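Local structure of Lin2722 protein (Listeria innocua, 3DS8) at residues Lys234-Trp237 against Phe238-Phe242. The protein is of unknown function but has an alpha/beta-hydrolase fold, with a possible serine-histidine-aspartate triad consistent with hydrolase activity. Residues are numbered along the deposited sequence; the frame is centred on the assembly and turned at random.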
ATOM      1  N   LYS A 234       3.735  -1.460 -12.974  1.00 15.45           N
ATOM      2  CA  LYS A 234       3.935  -2.605 -12.067  1.00 15.83           C
ATOM      3  C   LYS A 234       2.677  -2.853 -11.214  1.00 15.31           C
ATOM      4  O   LYS A 234       2.299  -4.000 -10.962  1.00 14.73           O
ATOM      5  CB  LYS A 234       5.191  -2.399 -11.235  1.00 16.73           C
ATOM      6  CG  LYS A 234       5.683  -3.673 -10.562  1.00 19.63           C
ATOM      7  CD  LYS A 234       6.369  -4.625 -11.492  1.00 21.33           C
ATOM      8  CE  LYS A 234       6.761  -5.922 -10.770  1.00 23.25           C
ATOM      9  NZ  LYS A 234       7.353  -6.967 -11.674  1.00 24.90           N
ATOM     10  N   THR A 235       2.044  -1.756 -10.784  1.00 14.76           N
ATOM     11  CA  THR A 235       0.846  -1.803 -10.003  1.00 15.10           C
ATOM     12  C   THR A 235      -0.295  -2.423 -10.819  1.00 15.00           C
ATOM     13  O   THR A 235      -1.011  -3.304 -10.346  1.00 14.17           O
ATOM     14  CB  THR A 235       0.491  -0.391  -9.425  1.00 16.18           C
ATOM     15  OG1 THR A 235       1.527   0.014  -8.518  1.00 14.59           O
ATOM     16  CG2 THR A 235      -0.796  -0.432  -8.648  1.00 16.60           C
ATOM     17  N   TYR A 236      -0.498  -1.941 -12.046  1.00 14.43           N
ATOM     18  CA  TYR A 236      -1.476  -2.575 -12.919  1.00 13.97           C
ATOM     19  C   TYR A 236      -1.222  -4.059 -13.036  1.00 14.14           C
ATOM     20  O   TYR A 236      -2.149  -4.865 -12.870  1.00 13.83           O
ATOM     21  CB  TYR A 236      -1.468  -1.938 -14.309  1.00 14.95           C
ATOM     22  CG  TYR A 236      -2.269  -2.731 -15.302  1.00 14.10           C
ATOM     23  CD1 TYR A 236      -3.704  -2.663 -15.320  1.00 13.68           C
ATOM     24  CD2 TYR A 236      -1.636  -3.578 -16.198  1.00 13.10           C
ATOM     25  CE1 TYR A 236      -4.419  -3.374 -16.200  1.00 14.51           C
ATOM     26  CE2 TYR A 236      -2.362  -4.336 -17.079  1.00 16.27           C
ATOM     27  CZ  TYR A 236      -3.752  -4.233 -17.079  1.00 14.86           C
ATOM     28  OH  TYR A 236      -4.465  -4.952 -18.001  1.00 15.50           O
ATOM     29  N   TRP A 237       0.026  -4.427 -13.352  1.00 12.96           N
ATOM     30  CA  TRP A 237       0.394  -5.838 -13.487  1.00 13.69           C
ATOM     31  C   TRP A 237       0.019  -6.622 -12.246  1.00 12.82           C
ATOM     32  O   TRP A 237      -0.556  -7.689 -12.351  1.00 14.08           O
ATOM     33  CB  TRP A 237       1.895  -5.990 -13.767  1.00 15.15           C
ATOM     34  CG  TRP A 237       2.360  -7.400 -13.661  1.00 15.98           C
ATOM     35  CD1 TRP A 237       2.241  -8.350 -14.587  1.00 18.25           C
ATOM     36  CD2 TRP A 237       3.017  -7.988 -12.555  1.00 17.96           C
ATOM     37  NE1 TRP A 237       2.758  -9.537 -14.127  1.00 19.16           N
ATOM     38  CE2 TRP A 237       3.249  -9.339 -12.883  1.00 18.98           C
ATOM     39  CE3 TRP A 237       3.438  -7.516 -11.315  1.00 17.20           C
ATOM     40  CZ2 TRP A 237       3.859 -10.209 -12.018  1.00 19.94           C
ATOM     41  CZ3 TRP A 237       4.052  -8.395 -10.469  1.00 19.13           C
ATOM     42  CH2 TRP A 237       4.271  -9.719 -10.845  1.00 18.33           C
ATOM     43  N   PHE A 238       0.364  -6.091 -11.061  1.00 13.56           N
ATOM     44  CA  PHE A 238       0.100  -6.822  -9.833  1.00 13.25           C
ATOM     45  C   PHE A 238      -1.398  -6.954  -9.569  1.00 13.52           C
ATOM     46  O   PHE A 238      -1.894  -8.011  -9.162  1.00 12.94           O
ATOM     47  CB  PHE A 238       0.776  -6.092  -8.692  1.00 13.51           C
ATOM     48  CG  PHE A 238       0.870  -6.875  -7.429  1.00 12.25           C
ATOM     49  CD1 PHE A 238       1.678  -8.008  -7.365  1.00 14.77           C
ATOM     50  CD2 PHE A 238       0.184  -6.468  -6.289  1.00 13.52           C
ATOM     51  CE1 PHE A 238       1.846  -8.686  -6.140  1.00 14.11           C
ATOM     52  CE2 PHE A 238       0.331  -7.129  -5.093  1.00 15.66           C
ATOM     53  CZ  PHE A 238       1.161  -8.231  -5.016  1.00 13.75           C
ATOM     54  N   LEU A 239      -2.143  -5.894  -9.873  1.00 13.13           N
ATOM     55  CA  LEU A 239      -3.586  -5.878  -9.614  1.00 14.16           C
ATOM     56  C   LEU A 239      -4.385  -6.661 -10.622  1.00 14.36           C
ATOM     57  O   LEU A 239      -5.409  -7.228 -10.265  1.00 15.95           O
ATOM     58  CB  LEU A 239      -4.132  -4.434  -9.542  1.00 13.64           C
ATOM     59  CG  LEU A 239      -3.663  -3.502  -8.427  1.00 15.11           C
ATOM     60  CD1 LEU A 239      -4.198  -2.058  -8.677  1.00 15.77           C
ATOM     61  CD2 LEU A 239      -4.078  -4.056  -7.044  1.00 17.17           C
ATOM     62  N   GLU A 240      -3.947  -6.695 -11.876  1.00 14.77           N
ATOM     63  CA  GLU A 240      -4.800  -7.220 -12.924  1.00 15.17           C
ATOM     64  C   GLU A 240      -4.263  -8.447 -13.639  1.00 15.56           C
ATOM     65  O   GLU A 240      -5.036  -9.116 -14.281  1.00 15.87           O
ATOM     66  CB  GLU A 240      -5.114  -6.114 -13.935  1.00 15.49           C
ATOM     67  CG  GLU A 240      -5.892  -4.939 -13.323  1.00 15.83           C
ATOM     68  CD  GLU A 240      -7.198  -5.313 -12.657  1.00 16.66           C
ATOM     69  OE1 GLU A 240      -7.852  -6.251 -13.127  1.00 20.41           O
ATOM     70  OE2 GLU A 240      -7.551  -4.625 -11.661  1.00 19.42           O
ATOM     71  N   LYS A 241      -2.969  -8.713 -13.555  1.00 15.55           N
ATOM     72  CA  LYS A 241      -2.322  -9.801 -14.330  1.00 16.77           C
ATOM     73  C   LYS A 241      -1.717 -10.869 -13.444  1.00 17.38           C
ATOM     74  O   LYS A 241      -1.834 -12.071 -13.753  1.00 17.71           O
ATOM     75  CB  LYS A 241      -1.255  -9.230 -15.264  1.00 17.80           C
ATOM     76  CG  LYS A 241      -1.803  -8.281 -16.299  1.00 20.03           C
ATOM     77  CD  LYS A 241      -2.801  -8.969 -17.177  1.00 23.74           C
ATOM     78  CE  LYS A 241      -3.188  -8.162 -18.401  1.00 27.01           C
ATOM     79  NZ  LYS A 241      -3.883  -9.005 -19.382  1.00 30.08           N
ATOM     80  N   PHE A 242      -1.101 -10.452 -12.344  1.00 16.70           N
ATOM     81  CA  PHE A 242      -0.460 -11.375 -11.427  1.00 17.04           C
ATOM     82  C   PHE A 242      -1.497 -12.242 -10.713  1.00 17.85           C
ATOM     83  O   PHE A 242      -2.411 -11.733 -10.059  1.00 16.70           O
ATOM     84  CB  PHE A 242       0.391 -10.634 -10.401  1.00 16.68           C
ATOM     85  CG  PHE A 242       1.016 -11.557  -9.372  1.00 16.77           C
ATOM     86  CD1 PHE A 242       1.990 -12.434  -9.737  1.00 15.54           C
ATOM     87  CD2 PHE A 242       0.585 -11.541  -8.046  1.00 16.93           C
ATOM     88  CE1 PHE A 242       2.570 -13.311  -8.807  1.00 17.74           C
ATOM     89  CE2 PHE A 242       1.151 -12.422  -7.102  1.00 17.73           C
ATOM     90  CZ  PHE A 242       2.149 -13.288  -7.489  1.00 17.11           C
TER
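Trp237 and Phe242 pack together where helix 229-240 ends, in the beta-alpha-beta unit that leads from strand 209-216 to strand 248-250 of this alpha/beta-hydrolase fold. Phe242 CB sits over one face of the indole, 3.9 Å from the centroid of the six-membered ring and 13° off its normal; Lys234 NZ lies above the opposite face, offset toward the rim. The phenyl ring of Phe242 is inclined to the indole, with planes 46° apart, and its CD1 comes 3.7 Å from Trp237 CZ2. Trp237 CZ3 meets the edge of the Phe238 ring, 3.9 Å from Phe238 CD1. Tyr236 swings its ring toward the helix end, CG anti to the backbone N (chi1 169°), and Glu240 CB lies over one face in a CH-pi contact, 4.0 Å from the Tyr236 ring centroid. The carboxylate of Glu240 leads away from this ring, and its OE2 forms a salt bridge with Arg59, while Tyr236 also stacks with Tyr30. Thr235 and Leu239 run side by side on the buried flank, against strands 95-101 and 123-130. At the last turn, Trp237 O accepts two amides, Lys241 N at 2.9 Å and Phe242 N at 2.8 Å, the latter nearly in line with the carbonyl bond.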